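PDB 5XEN: cysteine synthase from Fusobacterium nucleatum subsp. nucleatum strain ATCC 25586, which probably catalyses the pyridoxal 5'-phosphate-dependent conversion of O-acetyl-L-serine and hydrogen sulfide into L-cysteine and acetate. Local coordinates for residues G15-V20 / Y33-G38; P41-K46 / T297-K302; I69-S74 / Y141-Q146. All coordinates share one frame; numbering follows the deposited sequence.

Interaction 1: G15-V20 / Y33-G38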
loop_
_atom_site.group_PDB
_atom_site.type_symbol
_atom_site.label_atom_id
_atom_site.label_comp_id
_atom_site.label_asym_id
_atom_site.label_seq_id
_atom_site.Cartn_x
_atom_site.Cartn_y
_atom_site.Cartn_z
ATOM N N GLY B 15 2.434 -12.129 0.693
ATOM C CA GLY B 15 1.371 -13.108 0.686
ATOM C C GLY B 15 0.385 -12.912 1.798
ATOM O O GLY B 15 0.396 -11.871 2.487
ATOM N N ASN B 16 -0.478 -13.921 1.990
ATOM C CA ASN B 16 -1.566 -13.858 2.975
ATOM C C ASN B 16 -2.396 -12.586 2.853
ATOM O O ASN B 16 -2.680 -11.901 3.820
ATOM C CB ASN B 16 -1.039 -14.024 4.400
ATOM C CG ASN B 16 -0.508 -15.415 4.655
ATOM O OD1 ASN B 16 -1.232 -16.399 4.489
ATOM N ND2 ASN B 16 0.768 -15.515 5.024
ATOM N N THR B 17 -2.776 -12.283 1.624
ATOM C CA THR B 17 -3.454 -11.056 1.318
ATOM C C THR B 17 -4.935 -11.232 1.527
ATOM O O THR B 17 -5.448 -12.349 1.458
ATOM C CB THR B 17 -3.188 -10.644 -0.138
ATOM O OG1 THR B 17 -3.584 -11.718 -0.993
ATOM C CG2 THR B 17 -1.702 -10.343 -0.322
ATOM N N PRO B 18 -5.638 -10.119 1.739
ATOM C CA PRO B 18 -7.048 -10.249 2.033
ATOM C C PRO B 18 -7.928 -10.435 0.800
ATOM O O PRO B 18 -7.552 -10.084 -0.330
ATOM C CB PRO B 18 -7.379 -8.940 2.730
ATOM C CG PRO B 18 -6.437 -7.951 2.153
ATOM C CD PRO B 18 -5.166 -8.728 1.877
ATOM N N LEU B 19 -9.093 -11.036 1.045
ATOM C CA LEU B 19 -10.090 -11.256 0.044
ATOM C C LEU B 19 -11.281 -10.397 0.535
ATOM O O LEU B 19 -11.671 -10.503 1.698
ATOM C CB LEU B 19 -10.317 -12.780 0.014
ATOM C CG LEU B 19 -11.133 -13.382 -1.084
ATOM C CD1 LEU B 19 -10.557 -13.074 -2.450
ATOM C CD2 LEU B 19 -11.319 -14.891 -0.849
ATOM N N VAL B 20 -11.754 -9.437 -0.258
ATOM C CA VAL B 20 -12.774 -8.510 0.168
ATOM C C VAL B 20 -14.058 -8.761 -0.652
ATOM O O VAL B 20 -13.977 -8.868 -1.886
ATOM C CB VAL B 20 -12.284 -7.071 -0.080
ATOM C CG1 VAL B 20 -13.242 -6.074 0.539
ATOM C CG2 VAL B 20 -10.844 -6.887 0.449
ATOM N N TYR B 33 -15.710 -11.556 -4.832
ATOM C CA TYR B 33 -14.641 -11.271 -3.889
ATOM C C TYR B 33 -13.389 -10.856 -4.641
ATOM O O TYR B 33 -13.050 -11.446 -5.680
ATOM C CB TYR B 33 -14.321 -12.508 -3.068
ATOM C CG TYR B 33 -15.494 -13.124 -2.315
ATOM C CD1 TYR B 33 -16.326 -14.051 -2.926
ATOM C CD2 TYR B 33 -15.765 -12.771 -1.012
ATOM C CE1 TYR B 33 -17.411 -14.607 -2.251
ATOM C CE2 TYR B 33 -16.847 -13.317 -0.321
ATOM C CZ TYR B 33 -17.649 -14.244 -0.947
ATOM O OH TYR B 33 -18.713 -14.787 -0.249
ATOM N N VAL B 34 -12.703 -9.843 -4.139
ATOM C CA VAL B 34 -11.511 -9.368 -4.772
ATOM C C VAL B 34 -10.311 -9.694 -3.895
ATOM O O VAL B 34 -10.280 -9.304 -2.766
ATOM C CB VAL B 34 -11.577 -7.850 -5.050
ATOM C CG1 VAL B 34 -10.308 -7.374 -5.748
ATOM C CG2 VAL B 34 -12.784 -7.576 -5.936
ATOM N N LYS B 35 -9.341 -10.396 -4.459
ATOM C CA LYS B 35 -8.109 -10.708 -3.742
ATOM C C LYS B 35 -7.130 -9.572 -3.933
ATOM O O LYS B 35 -6.715 -9.294 -5.039
ATOM C CB LYS B 35 -7.498 -12.018 -4.194
ATOM C CG LYS B 35 -6.334 -12.420 -3.250
ATOM C CD LYS B 35 -6.152 -13.902 -3.148
ATOM C CE LYS B 35 -4.952 -14.295 -2.317
ATOM N NZ LYS B 35 -5.178 -14.079 -0.896
ATOM N N LEU B 36 -6.854 -8.846 -2.856
ATOM C CA LEU B 36 -6.149 -7.578 -2.972
ATOM C C LEU B 36 -4.639 -7.780 -2.873
ATOM O O LEU B 36 -4.055 -7.635 -1.807
ATOM C CB LEU B 36 -6.636 -6.574 -1.912
ATOM C CG LEU B 36 -8.095 -6.126 -1.991
ATOM C CD1 LEU B 36 -8.441 -5.279 -0.760
ATOM C CD2 LEU B 36 -8.361 -5.340 -3.267
ATOM N N GLU B 37 -4.016 -8.083 -4.001
ATOM C CA GLU B 37 -2.559 -8.271 -4.057
ATOM C C GLU B 37 -1.770 -6.992 -3.922
ATOM O O GLU B 37 -0.564 -7.046 -3.652
ATOM C CB GLU B 37 -2.154 -9.028 -5.318
ATOM C CG GLU B 37 -2.773 -10.425 -5.366
ATOM C CD GLU B 37 -2.097 -11.348 -4.359
ATOM O OE1 GLU B 37 -0.858 -11.515 -4.444
ATOM O OE2 GLU B 37 -2.797 -11.900 -3.489
ATOM N N GLY B 38 -2.445 -5.850 -4.056
ATOM C CA GLY B 38 -1.890 -4.563 -3.692
ATOM C C GLY B 38 -1.528 -4.426 -2.224
ATOM O O GLY B 38 -0.762 -3.547 -1.862
#

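Interaction 2: P41-K46 / T297-K302. With SER (serine), chain N.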
loop_
_atom_site.group_PDB
_atom_site.type_symbol
_atom_site.label_atom_id
_atom_site.label_comp_id
_atom_site.label_asym_id
_atom_site.label_seq_id
_atom_site.Cartn_x
_atom_site.Cartn_y
_atom_site.Cartn_z
ATOM N N PRO B 41 3.791 -6.030 0.403
ATOM C CA PRO B 41 4.681 -4.899 0.741
ATOM C C PRO B 41 5.187 -4.146 -0.489
ATOM O O PRO B 41 5.332 -2.913 -0.456
ATOM C CB PRO B 41 5.797 -5.570 1.568
ATOM C CG PRO B 41 5.732 -7.019 1.220
ATOM C CD PRO B 41 4.274 -7.296 0.966
ATOM N N GLY B 42 5.401 -4.853 -1.596
ATOM C CA GLY B 42 5.750 -4.209 -2.844
ATOM C C GLY B 42 4.568 -3.742 -3.678
ATOM O O GLY B 42 4.775 -3.245 -4.792
ATOM N N ARG B 43 3.354 -3.898 -3.146
ATOM C CA ARG B 43 2.119 -3.369 -3.729
ATOM C C ARG B 43 1.636 -4.089 -4.992
ATOM O O ARG B 43 0.763 -3.578 -5.696
ATOM C CB ARG B 43 2.202 -1.863 -3.989
ATOM C CG ARG B 43 2.557 -1.066 -2.745
ATOM C CD ARG B 43 1.453 -1.135 -1.739
ATOM N NE ARG B 43 1.806 -0.371 -0.540
ATOM C CZ ARG B 43 1.790 -0.843 0.694
ATOM N NH1 ARG B 43 1.420 -2.105 0.928
ATOM N NH2 ARG B 43 2.074 -0.042 1.699
ATOM N N SER B 44 2.133 -5.297 -5.215
ATOM C CA SER B 44 1.603 -6.168 -6.287
ATOM C C SER B 44 1.805 -7.620 -5.969
ATOM O O SER B 44 2.609 -7.982 -5.069
ATOM C CB SER B 44 2.188 -5.858 -7.649
ATOM O OG SER B 44 3.376 -6.581 -7.930
ATOM N N THR B 45 1.079 -8.451 -6.720
ATOM C CA THR B 45 1.223 -9.893 -6.636
ATOM C C THR B 45 2.637 -10.364 -7.003
ATOM O O THR B 45 3.033 -11.443 -6.608
ATOM C CB THR B 45 0.176 -10.645 -7.518
ATOM O OG1 THR B 45 -0.080 -11.932 -6.954
ATOM C CG2 THR B 45 0.633 -10.807 -8.956
ATOM N N LYS B 46 3.386 -9.545 -7.732
ATOM C CA LYS B 46 4.691 -9.979 -8.235
ATOM C C LYS B 46 5.701 -10.153 -7.128
ATOM O O LYS B 46 6.732 -10.785 -7.345
ATOM C CB LYS B 46 5.266 -8.995 -9.249
ATOM C CG LYS B 46 4.361 -8.627 -10.392
ATOM C CD LYS B 46 3.996 -9.807 -11.249
ATOM C CE LYS B 46 2.934 -9.396 -12.243
ATOM N NZ LYS B 46 1.753 -8.960 -11.492
ATOM N N THR B 297 -4.312 -7.368 -9.209
ATOM C CA THR B 297 -2.857 -7.592 -9.261
ATOM C C THR B 297 -2.035 -6.559 -8.501
ATOM O O THR B 297 -1.033 -6.908 -7.843
ATOM C CB THR B 297 -2.401 -7.706 -10.708
ATOM O OG1 THR B 297 -3.075 -8.816 -11.276
ATOM C CG2 THR B 297 -0.899 -7.911 -10.847
ATOM N N ASP B 298 -2.444 -5.295 -8.577
ATOM C CA ASP B 298 -1.732 -4.247 -7.862
ATOM C C ASP B 298 -2.644 -3.130 -7.383
ATOM O O ASP B 298 -3.836 -3.072 -7.738
ATOM C CB ASP B 298 -0.530 -3.727 -8.681
ATOM C CG ASP B 298 -0.895 -2.775 -9.811
ATOM O OD1 ASP B 298 -2.095 -2.677 -10.188
ATOM O OD2 ASP B 298 0.034 -2.150 -10.366
ATOM N N SER B 299 -2.091 -2.263 -6.540
ATOM C CA SER B 299 -2.885 -1.153 -6.059
ATOM C C SER B 299 -2.772 0.041 -7.022
ATOM O O SER B 299 -1.918 0.078 -7.908
ATOM C CB SER B 299 -2.434 -0.763 -4.679
ATOM O OG SER B 299 -1.146 -0.193 -4.794
ATOM N N GLY B 300 -3.694 0.983 -6.870
ATOM C CA GLY B 300 -3.889 2.034 -7.845
ATOM C C GLY B 300 -3.025 3.258 -7.686
ATOM O O GLY B 300 -3.047 4.129 -8.551
ATOM N N GLU B 301 -2.256 3.310 -6.605
ATOM C CA GLU B 301 -1.371 4.454 -6.286
ATOM C C GLU B 301 -0.452 4.835 -7.426
ATOM O O GLU B 301 -0.229 6.025 -7.713
ATOM C CB GLU B 301 -0.497 4.177 -5.015
ATOM C CG GLU B 301 -0.112 2.690 -4.651
ATOM C CD GLU B 301 0.957 1.956 -5.527
ATOM O OE1 GLU B 301 2.167 2.031 -5.189
ATOM O OE2 GLU B 301 0.573 1.232 -6.483
ATOM N N LYS B 302 0.075 3.830 -8.103
ATOM C CA LYS B 302 1.092 4.100 -9.094
ATOM C C LYS B 302 0.530 4.542 -10.447
ATOM O O LYS B 302 1.307 4.700 -11.399
ATOM C CB LYS B 302 2.003 2.883 -9.253
ATOM C CG LYS B 302 1.362 1.712 -9.964
ATOM C CD LYS B 302 2.351 0.559 -10.161
ATOM C CE LYS B 302 2.836 -0.058 -8.869
ATOM N NZ LYS B 302 1.733 -0.684 -8.092
HETATM N N SER N . 3.094 -7.736 -15.399
HETATM C CA SER N . 4.418 -8.338 -15.404
HETATM C C SER N . 5.547 -7.370 -14.930
HETATM O O SER N . 6.680 -7.388 -15.506
HETATM C CB SER N . 4.755 -8.777 -16.767
HETATM O OG SER N . 5.138 -7.598 -17.454
HETATM O OXT SER N . 5.334 -6.832 -13.837
HETATM O O HOH W 1 3.786 -2.323 -7.074
#

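Interaction 3: I69-S74 / Y141-Q146. With SER (serine), chain N.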
loop_
_atom_site.group_PDB
_atom_site.type_symbol
_atom_site.label_atom_id
_atom_site.label_comp_id
_atom_site.label_asym_id
_atom_site.label_seq_id
_atom_site.Cartn_x
_atom_site.Cartn_y
_atom_site.Cartn_z
ATOM N N ILE B 69 21.395 -9.195 -10.511
ATOM C CA ILE B 69 20.112 -9.692 -11.010
ATOM C C ILE B 69 19.639 -8.738 -12.104
ATOM O O ILE B 69 19.680 -7.514 -11.927
ATOM C CB ILE B 69 19.123 -9.818 -9.879
ATOM C CG1 ILE B 69 19.770 -10.749 -8.843
ATOM C CG2 ILE B 69 17.777 -10.364 -10.406
ATOM C CD1 ILE B 69 19.029 -10.933 -7.567
ATOM N N ILE B 70 19.209 -9.299 -13.231
ATOM C CA ILE B 70 18.772 -8.510 -14.362
ATOM C C ILE B 70 17.451 -9.099 -14.900
ATOM O O ILE B 70 17.362 -10.297 -15.103
ATOM C CB ILE B 70 19.784 -8.513 -15.513
ATOM C CG1 ILE B 70 21.202 -8.145 -15.053
ATOM C CG2 ILE B 70 19.355 -7.444 -16.528
ATOM C CD1 ILE B 70 22.247 -8.457 -16.109
ATOM N N GLU B 71 16.449 -8.250 -15.117
ATOM C CA GLU B 71 15.118 -8.718 -15.515
ATOM C C GLU B 71 14.434 -7.692 -16.408
ATOM O O GLU B 71 14.616 -6.477 -16.215
ATOM C CB GLU B 71 14.271 -9.046 -14.291
ATOM C CG GLU B 71 12.881 -9.622 -14.555
ATOM C CD GLU B 71 12.866 -11.071 -15.085
ATOM O OE1 GLU B 71 13.911 -11.556 -15.587
ATOM O OE2 GLU B 71 11.793 -11.714 -15.000
ATOM N N ALA B 72 13.727 -8.178 -17.423
ATOM C CA ALA B 72 12.849 -7.344 -18.243
ATOM C C ALA B 72 11.443 -7.396 -17.632
ATOM O O ALA B 72 10.959 -8.473 -17.305
ATOM C CB ALA B 72 12.840 -7.844 -19.694
ATOM N N THR B 73 10.783 -6.249 -17.500
ATOM C CA THR B 73 9.538 -6.157 -16.754
ATOM C C THR B 73 8.727 -4.962 -17.265
ATOM O O THR B 73 9.312 -3.961 -17.729
ATOM C CB THR B 73 9.799 -5.993 -15.234
ATOM O OG1 THR B 73 8.581 -5.772 -14.523
ATOM C CG2 THR B 73 10.689 -4.808 -14.947
ATOM N N SER B 74 7.400 -5.052 -17.145
ATOM C CA SER B 74 6.550 -3.891 -17.364
ATOM C C SER B 74 6.430 -3.057 -16.074
ATOM O O SER B 74 5.795 -1.991 -16.088
ATOM C CB SER B 74 5.169 -4.309 -17.892
ATOM O OG SER B 74 4.484 -5.118 -16.963
ATOM N N TYR B 141 25.779 -12.761 -13.467
ATOM C CA TYR B 141 24.388 -12.316 -13.452
ATOM C C TYR B 141 23.445 -13.506 -13.332
ATOM O O TYR B 141 23.829 -14.669 -13.505
ATOM C CB TYR B 141 24.093 -11.508 -14.711
ATOM C CG TYR B 141 24.253 -12.271 -15.988
ATOM C CD1 TYR B 141 23.278 -13.175 -16.406
ATOM C CD2 TYR B 141 25.382 -12.126 -16.774
ATOM C CE1 TYR B 141 23.426 -13.908 -17.565
ATOM C CE2 TYR B 141 25.537 -12.836 -17.950
ATOM C CZ TYR B 141 24.550 -13.718 -18.340
ATOM O OH TYR B 141 24.671 -14.429 -19.488
ATOM N N PHE B 142 22.217 -13.194 -12.974
ATOM C CA PHE B 142 21.134 -14.137 -12.946
ATOM C C PHE B 142 19.934 -13.399 -13.554
ATOM O O PHE B 142 19.624 -12.294 -13.128
ATOM C CB PHE B 142 20.803 -14.576 -11.529
ATOM C CG PHE B 142 19.544 -15.411 -11.456
ATOM C CD1 PHE B 142 19.523 -16.669 -12.038
ATOM C CD2 PHE B 142 18.375 -14.942 -10.863
ATOM C CE1 PHE B 142 18.370 -17.459 -12.022
ATOM C CE2 PHE B 142 17.209 -15.729 -10.842
ATOM C CZ PHE B 142 17.209 -16.978 -11.424
ATOM N N VAL B 143 19.306 -14.012 -14.549
ATOM C CA VAL B 143 18.104 -13.494 -15.159
ATOM C C VAL B 143 16.943 -14.353 -14.690
ATOM O O VAL B 143 16.833 -15.519 -15.056
ATOM C CB VAL B 143 18.197 -13.526 -16.691
ATOM C CG1 VAL B 143 16.920 -12.955 -17.342
ATOM C CG2 VAL B 143 19.428 -12.726 -17.130
ATOM N N PRO B 144 16.070 -13.801 -13.860
ATOM C CA PRO B 144 14.943 -14.639 -13.411
ATOM C C PRO B 144 14.066 -15.182 -14.582
ATOM O O PRO B 144 13.630 -16.343 -14.551
ATOM C CB PRO B 144 14.175 -13.704 -12.481
ATOM C CG PRO B 144 15.205 -12.715 -11.996
ATOM C CD PRO B 144 16.131 -12.514 -13.149
ATOM N N ASN B 145 13.877 -14.354 -15.601
ATOM C CA ASN B 145 13.059 -14.638 -16.776
ATOM C C ASN B 145 11.630 -15.123 -16.426
ATOM O O ASN B 145 11.273 -16.296 -16.605
ATOM C CB ASN B 145 13.746 -15.632 -17.702
ATOM C CG ASN B 145 13.121 -15.631 -19.085
ATOM O OD1 ASN B 145 12.046 -15.038 -19.306
ATOM N ND2 ASN B 145 13.773 -16.291 -20.011
ATOM N N GLN B 146 10.842 -14.201 -15.900
ATOM C CA GLN B 146 9.464 -14.460 -15.514
ATOM C C GLN B 146 8.569 -15.043 -16.643
ATOM O O GLN B 146 7.562 -15.641 -16.357
ATOM C CB GLN B 146 8.829 -13.169 -15.001
ATOM C CG GLN B 146 8.738 -12.070 -16.047
ATOM C CD GLN B 146 8.010 -10.838 -15.515
ATOM O OE1 GLN B 146 7.065 -10.954 -14.709
ATOM N NE2 GLN B 146 8.405 -9.661 -15.992
HETATM N N SER N . 3.094 -7.736 -15.399
HETATM C CA SER N . 4.418 -8.338 -15.404
HETATM C C SER N . 5.547 -7.370 -14.930
HETATM O O SER N . 6.680 -7.388 -15.506
HETATM C CB SER N . 4.755 -8.777 -16.767
HETATM O OG SER N . 5.138 -7.598 -17.454
HETATM O OXT SER N . 5.334 -6.832 -13.837
#

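Interaction 1: G15-V20 / Y33-G38
Thr-17 and Glu-37 meet hydroxyl to carboxylate: OG1 of Thr-17 donates to OE2 of Glu-37 over 2.6 Å, approaching from above the carboxylate plane. The same OG1 accepts from NZ of Lys-35 at 2.9 Å, so a single hydroxyl links the lysine amine to the carboxylate. With chi1 at 56°, OG1 sits between the backbone N and carbonyl carbon of Thr-17 and faces both partners. The lysine chain bends only at its last torsion, which also brings NZ into a weak bond with the Thr-17 carbonyl.

Beyond this polar end the segments form an antiparallel beta hairpin. Leu-36 N donates almost straight to Pro-18 O (2.9 Å), and Val-20 and Val-34 exchange both N-H...O bonds, the shorter being Val-34 N to Val-20 O at 2.8 Å. Leu-19 and Lys-35 are a non-hydrogen-bonded pair sharing one face of the sheet; CD1 of Leu-19 lies 3.7 Å from CB of Lys-35, while its CG packs against CB of Tyr-33 at 3.9 Å. Val-20 and Val-34 occupy the other face.

Charged neighbours probably help to position the polar group: Glu-163 forms a salt bridge with Lys-35, and Arg-48 with OE1 of Glu-37. On the outer side of the hairpin, Leu-19 and Val-20 pair in parallel with a strand of the second subunit, which carries the sheet across the dimer interface.

Interaction 2: P41-K46 / T297-K302
Arg-43 passes over Ser-299 and Glu-301 with its aliphatic part, CB lying 3.8 Å from OG of Ser-299 and CG 4.0 Å from OE1 of Glu-301. The arginine and glutamate chains cross nearly at right angles, and the guanidinium plane stands 85° from the carboxylate plane. They do not pair within the subunit: the arginine chain is bent at chi2 (-67°), and its NE forms a salt bridge with OE2 of Glu-301 of the second subunit.

OE2 of Glu-301 gathers donors: Lys-302 NZ on its syn lone pair at 2.8 Å and, from above the carboxylate plane, OG of Ser-299. NZ of Lys-302 also bridges to OD2 of Asp-298 at 3.2 Å and, through a water, to the Gly-42 carbonyl. That OD2 has further partners in Tyr-303 and Asn-76, a residue that binds pyridoxal phosphate. OE1 of Glu-301 is buried without a modelled partner.

At the other end the side chains of Thr-45 and Thr-297 cross obliquely, their CG2 methyls 3.8 Å apart, while the Thr-45 hydroxyl bonds to Glu-37. Two backbone bonds clamp the loops, Thr-45 N to Thr-297 O (2.8 Å) and Ser-299 N to Arg-43 O (3.3 Å). Ser-44 OG accepts from N of Lys-46, a capping bond; Lys-46 itself is the probable Schiff-base lysine, and with Thr-297 and Asp-298 it touches the cofactor. The contact thus joins the loop between strand 31-36 and helix 46-59 to the loop following strand 291-296, with helices 76-88 and 102-110 packed alongside Lys-302.

Interaction 3: I69-S74 / Y141-Q146
The carboxylate of Glu-71 and the amide of Gln-146 lie with their planes 33° apart, and the carboxylate holds the chain on which the amide is carried. OE2 of Glu-71 takes Gln-146 N on its syn lone pair at 2.8 Å; OE1 takes Asn-145 N, also at 2.8 Å and on the syn side, with the donor 19° out of plane. A bend at chi2 (71°) turns the glutamate toward these two consecutive amides. The amide of Gln-146 is engaged too: NE2 donates in plane to a lone pair of Ala-72 O (3.1 Å), and OE1 bonds to Thr-77. The Phe-142 ring carries Pro-144 N over one face, displaced toward the rim, whereas CD1 of Ile-70 meets Tyr-141 obliquely and rests on its CB.

Behind these groups, strands 68-72 and 141-142 run parallel, 141-142 being an outermost strand of the four-stranded sheet within the chain. A single parallel bridge, Ile-69 with Phe-142, joins them, and Ile-70 N donates to Phe-142 O at 3.0 Å. Two residues on, Pro-144 has no N-H to offer Ile-70 O, a buried oxygen without a hydrogen-bond partner in the model; it is approached by CA-H of Val-143 and, at 3.2 Å, by CD of Pro-144. Beyond this point the carboxylate of Glu-71 supplies bonds to the second segment.

Past the strand ends, Gln-146 NE2 and Ser-74 N each donate to carboxylate O of the bound serine, both at 2.9 Å, and OG of Ser-74 donates to the serine hydroxyl. An acetate ion, probably from the crystallisation liquor, is bonded to Gln-146 NE2, Ser-74 N and Thr-73 OG1. Such a cluster of N-H and hydroxyl groups suits a carboxylate, consistent with binding of the amino-acid substrate, and Glu-71 probably positions Gln-146 for that task.

All three contacts are largely buried, but they differ in place and chemistry. Interaction 1 belongs to the mixed sheet and lies against the second subunit; interaction 3 belongs to the separate parallel sheet, about 26 Å away between centres, and touches no other chain. Interaction 2, nearest the chain centre, also reaches the second subunit. It lies in the loops that follow strands 31-36 and 291-296, the first of which is also a strand of interaction 1, and Glu-37 touches Thr-45. Regular strand pairing dominates the first contact, two backbone bonds beside a salt-bridge network within one loop the second, and a carboxylate gripping backbone amides the third. Interactions 2 and 3 both touch the bound serine, though not each other.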